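Local coordinates for protein propionate kinase (PDB 3KHY) that probably catalyses the reversible transfer of a phosphoryl group from ATP to acetate, giving acetyl phosphate and ADP, at residues L7-S12 with D61-L66; A186-Q191 with E354-S359; S240-I245 with W251-I256; R276-L281 with L291-F296. One frame throughout, in Å; residues are numbered along the deposited sequence. Where two conformers were deposited one is given.

Interaction 1. Residues L7-S12 with D61-L66; sequences LNCGSS and DVFEML
Leu66, whose CD2 meets Leu7 CD2 at 4.3 Å, is fixed on its helix by a bond from Leu66 N to Val62 O of 2.9 Å, the usual i to i-4 link. Phe63, on the same helix, reaches the strand with its ring, which takes two of the three side-chain contacts. Cys9 SG lies 3.9 Å from Phe63 CZ and 5.2 Å from the ring centroid. At 82° off the ring normal it sits in the ring plane, an edge-on sulfur-aromatic contact. Leu7 CD1 comes to the same rim, 4.1 Å from Phe63 CE1, the two side chains arriving from opposite directions. In Cys9 the sulfur is anti to the carbonyl carbon, beside the backbone N (chi1 -62°), and this carries it off the strand to the ring. All four side chains are buried. Asn8, between the two strand residues that touch, takes no part and is predicted to bind magnesium. The helix runs nearly antiparallel to the strand, at 165°, with 13.0 Å between axes bridged by side chains alone. Strand 3-9 lies between strands 14-20 and 79-86, and helix 118-131 packs on both Leu7 and Phe63 through Cys128.

Interaction 2. Residues A186-Q191 with E354-S359; sequences AKILTQ and ETFINS
Phe356 offers the outer end of its ring to two side chains of 186-191, Ile188 and Leu189, and each meets it differently. Leu189 brings one methyl, CD2, to the edge close to the ring plane, where it touches Phe356 CZ and Phe356 CE2 equally, at 4.1 Å each; the two side chains run at a slant to one another. Ile188 instead slides past the phenylalanine in the opposite direction, and its branch methyl CG2 approaches obliquely, 4.0 Å from Phe356 CE1. The far end of Ile188 has another partner: it and Thr355 reach toward each other tip to tip, with Ile188 CD1 4.0 Å from Thr355 CG2. A chi1 of -61° in Thr355 sets the methyl anti to the backbone N, and thus it is the methyl, not the hydroxyl, that faces the isoleucine. Ile188 therefore works with both of its arms, CG2 on the ring and CD1 on the threonine. Within its own segment, the Phe356 ring has Asn358 OD1 in its plane at the edge, an oxygen that also accepts a bond from Ile365 N. Met366 of strand 365-367 packs on both Ile188 and Thr355, and Asn364 touches Leu189 as well as Phe356, so strand 365-367 and the residue just before it lie beside the seam. The partners across the two segments are methyls and ring carbons, without a charge or a polar bond between them; the chemistry implies a small hydrophobic patch at the surface of the molecule, held by shape and dispersion rather than by directional bonds.

Interaction 3. Residues S240-I245 with W251-I256; sequences SIFAYI and WSVTEI
Phe242 carries a methyl on one face of its ring while also stacking with Phe242 of the second subunit. The methyl is Ile256 CG2, in a CH-pi contact offset toward the rim, 3.8 Å from CG2 to the Phe242 centroid and 22° off the ring normal. The setting is a pair of consecutive helices, 241-249 and 253-262, joined by a short link at the dimer interface. The second helix opens with a capping box: Glu255 N donates to Ser252 OG (3.0 Å), and Ser252 N donates to Glu255 OE1 almost straight, at 170°, meeting that oxygen on its anti side, somewhat out of the carboxylate plane. Between the helices, Ile256 is the residue on which Ile241, Phe242 and Ile245 all converge. Its CG2 also touches Ile241 CD1 as the two side chains slide past one another, and its CG1 lies 3.8 Å from Ile245 CG2. With chi1 of -60°, CG2 is anti to the backbone N and CG1 beside it, so that the two branches serve different neighbours. Val253 CG1 comes near Phe242 CE1, Val253 O lies at the ring edge, and the valine packs on Val253 of the second subunit. At the other end of the contact, the link holds Trp251, whose indole lies obliquely against Ile245; there Ile245 CG2 sits 3.5 Å from both Trp251 CG and Trp251 CD2.

Interaction 4. Residues R276-L281 with L291-F296; sequences REVSQL and LAIEIF
Val278 is the first residue of 276-281 to touch the longer helix, and it does so with a single branch. Its chi1 of 178° sets CG1 anti to the backbone N and directs it at the facing helix, where Val278 CG1 lies 3.9 Å from Ile293 CG1 and, more loosely, 4.4 Å from Ala292 CB. Val278 and Ile293 slide past each other in opposite directions, so they meet along their flanks rather than at their ends. Ser279 follows, and what it offers Ile293 is largely its backbone: Ile293 CD1 rests 4.0 Å from Ser279 CA, and stays 4.1 Å from Ser279 OG in a contact that is van der Waals only. The hydroxyl is engaged in its own network, bonded to Met275 O one turn earlier and to Asn329 ND2, which ties this helix to helix 328-337. Ile293 thus fits its ethyl arm beside the valine and over the serine backbone, where the two chains come nearest, with 7.7 Å between Ser279 CA and Ile293 CA. The two short helical segments approach to 10.2 Å between axes at 123°, and the contact is small, with 130 Å² buried in all. Ile330 of helix 328-337 covers Ser279 and Ile293, while Cys270 of helix 265-270 packs on Val278 and Ala292. The arrangement is a packing of crossed helices beside the predicted nucleotide site: Arg276, at the start of the segment, is predicted to bind ATP, as is the Asp274-Met275 pair before it, consistent with the ATP-binding half of an actin-like ATPase fold.

In the fold
Along the chain, interaction 1 closes first; interaction 2 then spans residues 186 to 359, and interactions 3 and 4 follow one another within that span. Interaction 1 belongs to the N-terminal eight-stranded sheet and its covering helices, whereas interaction 2 adjoins strand 365-367 at the edge of the second, five-stranded sheet; their centres lie about 38 Å apart on opposite sides of the chain's centre. Interactions 3 and 4 join helices to helices, with about 27 Å between centres, and both are touched by the second subunit. None of the four touches another. The spread fits a two-lobed actin-like kinase, with interactions 1 and 4 holding residues of the predicted magnesium and ATP sites.

Interaction 1. Residues L7-S12 with D61-L66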
loop_
_atom_site.group_PDB
_atom_site.type_symbol
_atom_site.label_atom_id
_atom_site.label_comp_id
_atom_site.label_asym_id
_atom_site.label_seq_id
_atom_site.Cartn_x
_atom_site.Cartn_y
_atom_site.Cartn_z
ATOM N N LEU A 7 -28.968 -10.412 -11.215
ATOM C CA LEU A 7 -29.253 -10.131 -9.813
ATOM C C LEU A 7 -28.019 -9.841 -8.993
ATOM O O LEU A 7 -26.964 -10.442 -9.190
ATOM C CB LEU A 7 -29.969 -11.318 -9.156
ATOM C CG LEU A 7 -31.277 -11.784 -9.778
ATOM C CD1 LEU A 7 -31.741 -13.041 -9.050
ATOM C CD2 LEU A 7 -32.344 -10.669 -9.714
ATOM N N ASN A 8 -28.164 -8.930 -8.045
ATOM C CA ASN A 8 -27.210 -8.826 -6.955
ATOM C C ASN A 8 -28.021 -8.944 -5.668
ATOM O O ASN A 8 -28.696 -7.994 -5.258
ATOM C CB ASN A 8 -26.440 -7.505 -7.017
ATOM C CG ASN A 8 -25.379 -7.390 -5.925
ATOM O OD1 ASN A 8 -25.095 -8.356 -5.214
ATOM N ND2 ASN A 8 -24.790 -6.205 -5.792
ATOM N N CYS A 9 -27.994 -10.126 -5.058
ATOM C CA CYS A 9 -28.790 -10.374 -3.860
ATOM C C CYS A 9 -27.980 -10.086 -2.608
ATOM O O CYS A 9 -27.049 -10.821 -2.287
ATOM C CB CYS A 9 -29.279 -11.825 -3.815
ATOM S SG CYS A 9 -30.356 -12.316 -5.173
ATOM N N GLY A 10 -28.346 -9.023 -1.899
ATOM C CA GLY A 10 -27.691 -8.662 -0.653
ATOM C C GLY A 10 -28.496 -9.129 0.546
ATOM O O GLY A 10 -29.566 -9.729 0.391
ATOM N N SER A 11 -27.991 -8.844 1.744
ATOM C CA SER A 11 -28.640 -9.274 2.981
ATOM C C SER A 11 -30.033 -8.675 3.177
ATOM O O SER A 11 -30.934 -9.346 3.674
ATOM C CB SER A 11 -27.749 -8.972 4.191
ATOM O OG SER A 11 -27.251 -7.645 4.147
ATOM N N SER A 12 -30.214 -7.416 2.789
ATOM C CA SER A 12 -31.519 -6.772 2.927
ATOM C C SER A 12 -32.009 -6.125 1.628
ATOM O O SER A 12 -32.910 -5.290 1.651
ATOM C CB SER A 12 -31.490 -5.735 4.057
ATOM O OG SER A 12 -30.558 -4.703 3.779
ATOM N N ASP A 61 -41.243 -12.733 -0.306
ATOM C CA ASP A 61 -42.268 -11.827 -0.829
ATOM C C ASP A 61 -41.700 -10.942 -1.940
ATOM O O ASP A 61 -42.354 -10.690 -2.953
ATOM C CB ASP A 61 -42.834 -10.948 0.288
ATOM C CG ASP A 61 -43.607 -11.742 1.324
ATOM O OD1 ASP A 61 -44.075 -12.853 0.996
ATOM O OD2 ASP A 61 -43.749 -11.252 2.465
ATOM N N VAL A 62 -40.481 -10.463 -1.735
ATOM C CA VAL A 62 -39.809 -9.664 -2.751
ATOM C C VAL A 62 -39.704 -10.442 -4.056
ATOM O O VAL A 62 -40.055 -9.939 -5.120
ATOM C CB VAL A 62 -38.414 -9.239 -2.289
ATOM C CG1 VAL A 62 -37.634 -8.634 -3.446
ATOM C CG2 VAL A 62 -38.527 -8.256 -1.140
ATOM N N PHE A 63 -39.236 -11.682 -3.969
ATOM C CA PHE A 63 -39.078 -12.500 -5.163
ATOM C C PHE A 63 -40.387 -12.799 -5.881
ATOM O O PHE A 63 -40.429 -12.831 -7.110
ATOM C CB PHE A 63 -38.324 -13.793 -4.852
ATOM C CG PHE A 63 -36.833 -13.662 -4.995
ATOM C CD1 PHE A 63 -36.254 -13.593 -6.250
ATOM C CD2 PHE A 63 -36.018 -13.585 -3.880
ATOM C CE1 PHE A 63 -34.883 -13.456 -6.394
ATOM C CE2 PHE A 63 -34.648 -13.449 -4.014
ATOM C CZ PHE A 63 -34.080 -13.387 -5.276
ATOM N N GLU A 64 -41.449 -13.031 -5.119
ATOM C CA GLU A 64 -42.750 -13.291 -5.721
ATOM C C GLU A 64 -43.264 -12.035 -6.402
ATOM O O GLU A 64 -43.910 -12.105 -7.442
ATOM C CB GLU A 64 -43.758 -13.775 -4.679
ATOM C CG GLU A 64 -43.520 -15.192 -4.185
ATOM C CD GLU A 64 -44.694 -15.725 -3.384
ATOM O OE1 GLU A 64 -45.794 -15.134 -3.475
ATOM O OE2 GLU A 64 -44.520 -16.734 -2.666
HETATM N N MSE A 65 -42.973 -10.883 -5.811
HETATM C CA MSE A 65 -43.362 -9.622 -6.422
HETATM C C MSE A 65 -42.579 -9.403 -7.712
HETATM O O MSE A 65 -43.124 -8.935 -8.714
HETATM C CB MSE A 65 -43.147 -8.458 -5.458
HETATM C CG MSE A 65 -43.362 -7.094 -6.099
HETATM SE SE MSE A 65 -43.370 -5.639 -4.801
HETATM C CE MSE A 65 -45.236 -5.757 -4.177
ATOM N N LEU A 66 -41.299 -9.762 -7.687
ATOM C CA LEU A 66 -40.475 -9.651 -8.877
ATOM C C LEU A 66 -41.028 -10.582 -9.943
ATOM O O LEU A 66 -41.192 -10.191 -11.097
ATOM C CB LEU A 66 -39.015 -10.000 -8.566
ATOM C CG LEU A 66 -38.096 -10.026 -9.784
ATOM C CD1 LEU A 66 -38.235 -8.741 -10.581
ATOM C CD2 LEU A 66 -36.647 -10.258 -9.373
#

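Interaction 2. Residues A186-Q191 with E354-S359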
loop_
_atom_site.group_PDB
_atom_site.type_symbol
_atom_site.label_atom_id
_atom_site.label_comp_id
_atom_site.label_asym_id
_atom_site.label_seq_id
_atom_site.Cartn_x
_atom_site.Cartn_y
_atom_site.Cartn_z
ATOM N N ALA A 186 -10.597 -2.337 -26.033
ATOM C CA ALA A 186 -10.004 -3.136 -27.101
ATOM C C ALA A 186 -10.748 -2.936 -28.418
ATOM O O ALA A 186 -10.137 -2.923 -29.486
ATOM C CB ALA A 186 -9.978 -4.613 -26.717
ATOM N N LYS A 187 -12.064 -2.776 -28.350
ATOM C CA LYS A 187 -12.838 -2.535 -29.572
ATOM C C LYS A 187 -12.470 -1.205 -30.235
ATOM O O LYS A 187 -12.602 -1.045 -31.449
ATOM C CB LYS A 187 -14.340 -2.551 -29.288
ATOM C CG LYS A 187 -14.884 -3.881 -28.818
ATOM C CD LYS A 187 -16.397 -3.816 -28.699
ATOM C CE LYS A 187 -16.926 -4.865 -27.738
ATOM N NZ LYS A 187 -18.371 -4.640 -27.420
ATOM N N ILE A 188 -12.017 -0.250 -29.433
ATOM C CA ILE A 188 -11.809 1.111 -29.915
ATOM C C ILE A 188 -10.365 1.383 -30.347
ATOM O O ILE A 188 -10.136 2.092 -31.328
ATOM C CB ILE A 188 -12.235 2.159 -28.839
ATOM C CG1 ILE A 188 -13.699 1.964 -28.436
ATOM C CG2 ILE A 188 -12.018 3.577 -29.341
ATOM C CD1 ILE A 188 -14.107 2.750 -27.191
ATOM N N LEU A 189 -9.401 0.804 -29.632
ATOM C CA LEU A 189 -7.994 1.216 -29.720
ATOM C C LEU A 189 -7.171 0.632 -30.870
ATOM O O LEU A 189 -6.800 1.353 -31.806
ATOM C CB LEU A 189 -7.285 0.946 -28.392
ATOM C CG LEU A 189 -7.534 1.982 -27.301
ATOM C CD1 LEU A 189 -7.165 1.425 -25.938
ATOM C CD2 LEU A 189 -6.742 3.243 -27.589
ATOM N N THR A 190 -6.852 -0.658 -30.778
ATOM C CA THR A 190 -6.084 -1.336 -31.817
ATOM C C THR A 190 -6.718 -2.672 -32.184
ATOM O O THR A 190 -7.778 -3.035 -31.674
ATOM C CB THR A 190 -4.631 -1.630 -31.368
ATOM O OG1 THR A 190 -4.632 -2.700 -30.410
ATOM C CG2 THR A 190 -3.971 -0.382 -30.766
ATOM N N GLN A 191 -6.035 -3.408 -33.056
ATOM C CA GLN A 191 -6.476 -4.733 -33.478
ATOM C C GLN A 191 -6.396 -5.775 -32.353
ATOM O O GLN A 191 -7.208 -6.703 -32.298
ATOM C CB GLN A 191 -5.647 -5.185 -34.682
ATOM C CG GLN A 191 -5.965 -6.575 -35.202
ATOM C CD GLN A 191 -5.034 -6.990 -36.328
ATOM O OE1 GLN A 191 -4.219 -6.196 -36.799
ATOM N NE2 GLN A 191 -5.148 -8.239 -36.763
ATOM N N GLU A 354 -15.775 12.943 -23.490
ATOM C CA GLU A 354 -15.669 12.237 -24.766
ATOM C C GLU A 354 -14.846 10.948 -24.674
ATOM O O GLU A 354 -14.170 10.685 -23.675
ATOM C CB GLU A 354 -15.089 13.155 -25.856
ATOM C CG GLU A 354 -15.930 14.395 -26.101
ATOM C CD GLU A 354 -15.553 15.122 -27.377
ATOM O OE1 GLU A 354 -14.671 14.634 -28.114
ATOM O OE2 GLU A 354 -16.141 16.189 -27.644
ATOM N N THR A 355 -14.913 10.139 -25.722
ATOM C CA THR A 355 -14.200 8.864 -25.719
ATOM C C THR A 355 -12.722 9.089 -25.479
ATOM O O THR A 355 -12.121 8.406 -24.654
ATOM C CB THR A 355 -14.438 8.102 -27.023
ATOM O OG1 THR A 355 -15.837 7.842 -27.129
ATOM C CG2 THR A 355 -13.666 6.765 -27.036
ATOM N N PHE A 356 -12.139 10.056 -26.187
ATOM C CA PHE A 356 -10.766 10.471 -25.902
ATOM C C PHE A 356 -10.754 11.884 -25.312
ATOM O O PHE A 356 -11.399 12.785 -25.852
ATOM C CB PHE A 356 -9.922 10.442 -27.172
ATOM C CG PHE A 356 -9.601 9.052 -27.657
ATOM C CD1 PHE A 356 -10.451 8.393 -28.529
ATOM C CD2 PHE A 356 -8.449 8.409 -27.236
ATOM C CE1 PHE A 356 -10.158 7.107 -28.979
ATOM C CE2 PHE A 356 -8.142 7.116 -27.693
ATOM C CZ PHE A 356 -8.996 6.472 -28.557
ATOM N N ILE A 357 -10.032 12.085 -24.211
ATOM C CA ILE A 357 -9.971 13.419 -23.587
ATOM C C ILE A 357 -8.553 13.966 -23.442
ATOM O O ILE A 357 -8.343 14.988 -22.786
ATOM C CB ILE A 357 -10.663 13.453 -22.207
ATOM C CG1 ILE A 357 -9.981 12.481 -21.234
ATOM C CG2 ILE A 357 -12.153 13.132 -22.354
ATOM C CD1 ILE A 357 -10.613 12.463 -19.817
ATOM N N ASN A 358 -7.587 13.291 -24.055
ATOM C CA ASN A 358 -6.209 13.757 -24.023
ATOM C C ASN A 358 -5.952 14.801 -25.081
ATOM O O ASN A 358 -6.647 14.868 -26.098
ATOM C CB ASN A 358 -5.229 12.597 -24.253
ATOM C CG ASN A 358 -5.561 11.803 -25.497
ATOM O OD1 ASN A 358 -6.483 10.990 -25.494
ATOM N ND2 ASN A 358 -4.810 12.034 -26.573
ATOM N N SER A 359 -4.951 15.635 -24.854
ATOM C CA SER A 359 -4.552 16.592 -25.877
ATOM C C SER A 359 -3.566 15.929 -26.836
ATOM O O SER A 359 -3.320 14.725 -26.763
ATOM C CB SER A 359 -3.920 17.834 -25.248
ATOM O OG SER A 359 -2.677 17.514 -24.645
#

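Interaction 3. Residues S240-I245 with W251-I256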
loop_
_atom_site.group_PDB
_atom_site.type_symbol
_atom_site.label_atom_id
_atom_site.label_comp_id
_atom_site.label_asym_id
_atom_site.label_seq_id
_atom_site.Cartn_x
_atom_site.Cartn_y
_atom_site.Cartn_z
ATOM N N SER A 240 0.076 -0.716 11.077
ATOM C CA SER A 240 0.394 -0.323 12.457
ATOM C C SER A 240 -0.708 0.470 13.136
ATOM O O SER A 240 -0.660 0.686 14.355
ATOM C CB SER A 240 1.650 0.546 12.493
ATOM O OG SER A 240 2.726 -0.082 11.851
ATOM N N ILE A 241 -1.673 0.964 12.363
ATOM C CA ILE A 241 -2.714 1.782 12.971
ATOM C C ILE A 241 -3.598 0.962 13.915
ATOM O O ILE A 241 -4.215 1.518 14.816
ATOM C CB ILE A 241 -3.578 2.569 11.941
ATOM C CG1 ILE A 241 -4.267 1.637 10.948
ATOM C CG2 ILE A 241 -2.732 3.593 11.193
ATOM C CD1 ILE A 241 -5.629 1.174 11.395
ATOM N N PHE A 242 -3.647 -0.354 13.718
ATOM C CA PHE A 242 -4.500 -1.184 14.557
ATOM C C PHE A 242 -3.976 -1.210 15.991
ATOM O O PHE A 242 -4.722 -0.951 16.929
ATOM C CB PHE A 242 -4.658 -2.591 13.986
ATOM C CG PHE A 242 -5.682 -2.674 12.875
ATOM C CD1 PHE A 242 -6.962 -3.136 13.122
ATOM C CD2 PHE A 242 -5.365 -2.259 11.597
ATOM C CE1 PHE A 242 -7.914 -3.199 12.089
ATOM C CE2 PHE A 242 -6.312 -2.321 10.563
ATOM C CZ PHE A 242 -7.580 -2.793 10.818
ATOM N N ALA A 243 -2.686 -1.488 16.153
ATOM C CA ALA A 243 -2.088 -1.526 17.490
ATOM C C ALA A 243 -2.120 -0.143 18.130
ATOM O O ALA A 243 -2.352 -0.001 19.331
ATOM C CB ALA A 243 -0.650 -2.077 17.439
ATOM N N TYR A 244 -1.894 0.888 17.323
ATOM C CA TYR A 244 -1.930 2.233 17.858
ATOM C C TYR A 244 -3.301 2.575 18.460
ATOM O O TYR A 244 -3.407 3.008 19.608
ATOM C CB TYR A 244 -1.529 3.262 16.803
ATOM C CG TYR A 244 -1.541 4.659 17.373
ATOM C CD1 TYR A 244 -2.678 5.445 17.307
ATOM C CD2 TYR A 244 -0.424 5.171 18.019
ATOM C CE1 TYR A 244 -2.692 6.716 17.844
ATOM C CE2 TYR A 244 -0.430 6.435 18.557
ATOM C CZ TYR A 244 -1.562 7.204 18.466
ATOM O OH TYR A 244 -1.561 8.464 19.010
ATOM N N ILE A 245 -4.356 2.361 17.694
ATOM C CA ILE A 245 -5.698 2.655 18.189
ATOM C C ILE A 245 -6.126 1.733 19.331
ATOM O O ILE A 245 -6.642 2.192 20.343
ATOM C CB ILE A 245 -6.727 2.625 17.048
ATOM C CG1 ILE A 245 -6.432 3.777 16.073
ATOM C CG2 ILE A 245 -8.147 2.721 17.608
ATOM C CD1 ILE A 245 -7.303 3.775 14.835
ATOM N N TRP A 251 -10.003 0.692 21.225
ATOM C CA TRP A 251 -10.979 0.153 20.280
ATOM C C TRP A 251 -10.714 -1.314 19.964
ATOM O O TRP A 251 -9.581 -1.771 20.028
ATOM C CB TRP A 251 -10.942 0.916 18.956
ATOM C CG TRP A 251 -11.328 2.366 19.022
ATOM C CD1 TRP A 251 -11.475 3.140 20.138
ATOM C CD2 TRP A 251 -11.578 3.222 17.906
ATOM N NE1 TRP A 251 -11.813 4.423 19.783
ATOM C CE2 TRP A 251 -11.880 4.499 18.416
ATOM C CE3 TRP A 251 -11.580 3.028 16.521
ATOM C CZ2 TRP A 251 -12.185 5.579 17.590
ATOM C CZ3 TRP A 251 -11.882 4.104 15.699
ATOM C CH2 TRP A 251 -12.179 5.360 16.235
ATOM N N SER A 252 -11.766 -2.038 19.592
ATOM C CA SER A 252 -11.645 -3.418 19.129
ATOM C C SER A 252 -11.274 -3.476 17.651
ATOM O O SER A 252 -11.456 -2.496 16.917
ATOM C CB SER A 252 -12.976 -4.144 19.308
ATOM O OG SER A 252 -13.943 -3.633 18.402
ATOM N N VAL A 253 -10.775 -4.631 17.214
ATOM C CA VAL A 253 -10.494 -4.865 15.802
ATOM C C VAL A 253 -11.726 -4.553 14.958
ATOM O O VAL A 253 -11.623 -3.966 13.885
ATOM C CB VAL A 253 -10.089 -6.325 15.518
ATOM C CG1 VAL A 253 -9.870 -6.531 14.023
ATOM C CG2 VAL A 253 -8.848 -6.693 16.277
ATOM N N THR A 254 -12.893 -4.951 15.454
ATOM C CA THR A 254 -14.142 -4.729 14.740
ATOM C C THR A 254 -14.445 -3.243 14.610
ATOM O O THR A 254 -14.871 -2.775 13.550
ATOM C CB THR A 254 -15.315 -5.437 15.458
ATOM O OG1 THR A 254 -15.112 -6.853 15.411
ATOM C CG2 THR A 254 -16.636 -5.099 14.796
ATOM N N GLU A 255 -14.234 -2.501 15.692
ATOM C CA GLU A 255 -14.486 -1.065 15.672
ATOM C C GLU A 255 -13.489 -0.351 14.761
ATOM O O GLU A 255 -13.849 0.560 14.032
ATOM C CB GLU A 255 -14.429 -0.485 17.087
ATOM C CG GLU A 255 -15.619 -0.889 17.954
ATOM C CD GLU A 255 -15.394 -0.630 19.434
ATOM O OE1 GLU A 255 -14.224 -0.622 19.880
ATOM O OE2 GLU A 255 -16.395 -0.445 20.154
ATOM N N ILE A 256 -12.232 -0.759 14.812
ATOM C CA ILE A 256 -11.224 -0.138 13.958
ATOM C C ILE A 256 -11.540 -0.425 12.490
ATOM O O ILE A 256 -11.464 0.457 11.660
ATOM C CB ILE A 256 -9.801 -0.623 14.285
ATOM C CG1 ILE A 256 -9.454 -0.279 15.735
ATOM C CG2 ILE A 256 -8.784 0.038 13.334
ATOM C CD1 ILE A 256 -8.217 -0.978 16.247
#

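Interaction 4. Residues R276-L281 with L291-F296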
loop_
_atom_site.group_PDB
_atom_site.type_symbol
_atom_site.label_atom_id
_atom_site.label_comp_id
_atom_site.label_asym_id
_atom_site.label_seq_id
_atom_site.Cartn_x
_atom_site.Cartn_y
_atom_site.Cartn_z
ATOM N N ARG A 276 -19.643 14.264 -5.650
ATOM C CA ARG A 276 -20.332 15.419 -6.217
ATOM C C ARG A 276 -20.468 16.542 -5.189
ATOM O O ARG A 276 -20.241 17.709 -5.502
ATOM C CB ARG A 276 -21.714 15.029 -6.734
ATOM C CG ARG A 276 -21.700 13.950 -7.798
ATOM C CD ARG A 276 -23.111 13.668 -8.310
ATOM N NE ARG A 276 -23.103 12.816 -9.498
ATOM C CZ ARG A 276 -24.158 12.616 -10.284
ATOM N NH1 ARG A 276 -25.313 13.212 -10.010
ATOM N NH2 ARG A 276 -24.058 11.825 -11.346
ATOM N N GLU A 277 -20.842 16.186 -3.963
ATOM C CA GLU A 277 -20.974 17.174 -2.902
ATOM C C GLU A 277 -19.615 17.692 -2.465
ATOM O O GLU A 277 -19.457 18.883 -2.178
ATOM C CB GLU A 277 -21.715 16.594 -1.700
ATOM C CG GLU A 277 -23.128 16.141 -2.014
ATOM C CD GLU A 277 -23.923 15.823 -0.763
ATOM O OE1 GLU A 277 -23.354 15.942 0.347
ATOM O OE2 GLU A 277 -25.117 15.464 -0.892
ATOM N N VAL A 278 -18.631 16.798 -2.389
ATOM C CA VAL A 278 -17.273 17.240 -2.089
ATOM C C VAL A 278 -16.836 18.298 -3.107
ATOM O O VAL A 278 -16.362 19.368 -2.736
ATOM C CB VAL A 278 -16.270 16.065 -2.061
ATOM C CG1 VAL A 278 -14.852 16.581 -1.805
ATOM C CG2 VAL A 278 -16.672 15.053 -0.997
ATOM N N SER A 279 -17.030 18.011 -4.393
ATOM C CA SER A 279 -16.598 18.928 -5.457
ATOM C C SER A 279 -17.295 20.281 -5.328
ATOM O O SER A 279 -16.678 21.339 -5.491
ATOM C CB SER A 279 -16.894 18.318 -6.847
ATOM O OG SER A 279 -16.006 17.231 -7.098
ATOM N N GLN A 280 -18.585 20.237 -5.021
ATOM C CA GLN A 280 -19.380 21.458 -4.906
ATOM C C GLN A 280 -18.931 22.304 -3.715
ATOM O O GLN A 280 -18.808 23.530 -3.811
ATOM C CB GLN A 280 -20.861 21.113 -4.776
ATOM C CG GLN A 280 -21.491 20.609 -6.064
ATOM C CD GLN A 280 -22.925 20.149 -5.856
ATOM O OE1 GLN A 280 -23.347 19.123 -6.392
ATOM N NE2 GLN A 280 -23.680 20.903 -5.065
ATOM N N LEU A 281 -18.675 21.645 -2.596
ATOM C CA LEU A 281 -18.115 22.330 -1.431
ATOM C C LEU A 281 -16.730 22.924 -1.701
ATOM O O LEU A 281 -16.447 24.059 -1.317
ATOM C CB LEU A 281 -18.036 21.376 -0.240
ATOM C CG LEU A 281 -19.391 21.036 0.369
ATOM C CD1 LEU A 281 -19.266 19.905 1.371
ATOM C CD2 LEU A 281 -19.980 22.271 1.031
ATOM N N LEU A 291 -8.739 19.517 0.159
ATOM C CA LEU A 291 -7.712 18.560 0.595
ATOM C C LEU A 291 -8.118 17.128 0.286
ATOM O O LEU A 291 -7.287 16.307 -0.108
ATOM C CB LEU A 291 -7.436 18.692 2.101
ATOM C CG LEU A 291 -6.383 17.726 2.655
ATOM C CD1 LEU A 291 -5.010 17.929 1.974
ATOM C CD2 LEU A 291 -6.259 17.839 4.178
ATOM N N ALA A 292 -9.396 16.822 0.493
ATOM C CA ALA A 292 -9.911 15.486 0.207
ATOM C C ALA A 292 -9.714 15.162 -1.274
ATOM O O ALA A 292 -9.341 14.044 -1.633
ATOM C CB ALA A 292 -11.393 15.391 0.584
ATOM N N ILE A 293 -9.965 16.147 -2.132
ATOM C CA ILE A 293 -9.783 15.958 -3.570
ATOM C C ILE A 293 -8.306 15.791 -3.938
ATOM O O ILE A 293 -7.979 14.979 -4.798
ATOM C CB ILE A 293 -10.436 17.110 -4.376
ATOM C CG1 ILE A 293 -11.964 16.969 -4.342
ATOM C CG2 ILE A 293 -9.948 17.122 -5.827
ATOM C CD1 ILE A 293 -12.707 18.176 -4.922
ATOM N N GLU A 294 -7.425 16.555 -3.288
ATOM C CA GLU A 294 -5.986 16.409 -3.503
ATOM C C GLU A 294 -5.530 15.015 -3.067
ATOM O O GLU A 294 -4.830 14.330 -3.803
ATOM C CB GLU A 294 -5.182 17.475 -2.746
ATOM C CG GLU A 294 -5.419 18.906 -3.245
ATOM C CD GLU A 294 -5.122 19.040 -4.726
ATOM O OE1 GLU A 294 -3.939 18.881 -5.112
ATOM O OE2 GLU A 294 -6.072 19.278 -5.502
ATOM N N ILE A 295 -5.921 14.592 -1.867
ATOM C CA ILE A 295 -5.506 13.261 -1.392
ATOM C C ILE A 295 -6.028 12.172 -2.342
ATOM O O ILE A 295 -5.290 11.289 -2.762
ATOM C CB ILE A 295 -5.969 13.017 0.053
ATOM C CG1 ILE A 295 -5.291 14.021 0.990
ATOM C CG2 ILE A 295 -5.630 11.599 0.497
ATOM C CD1 ILE A 295 -5.817 13.969 2.419
ATOM N N PHE A 296 -7.306 12.245 -2.683
ATOM C CA PHE A 296 -7.928 11.277 -3.594
ATOM C C PHE A 296 -7.207 11.251 -4.943
ATOM O O PHE A 296 -6.797 10.191 -5.424
ATOM C CB PHE A 296 -9.398 11.675 -3.747
ATOM C CG PHE A 296 -10.205 10.840 -4.714
ATOM C CD1 PHE A 296 -10.141 11.073 -6.080
ATOM C CD2 PHE A 296 -11.125 9.908 -4.239
ATOM C CE1 PHE A 296 -10.914 10.347 -6.966
ATOM C CE2 PHE A 296 -11.913 9.178 -5.120
ATOM C CZ PHE A 296 -11.811 9.399 -6.487
#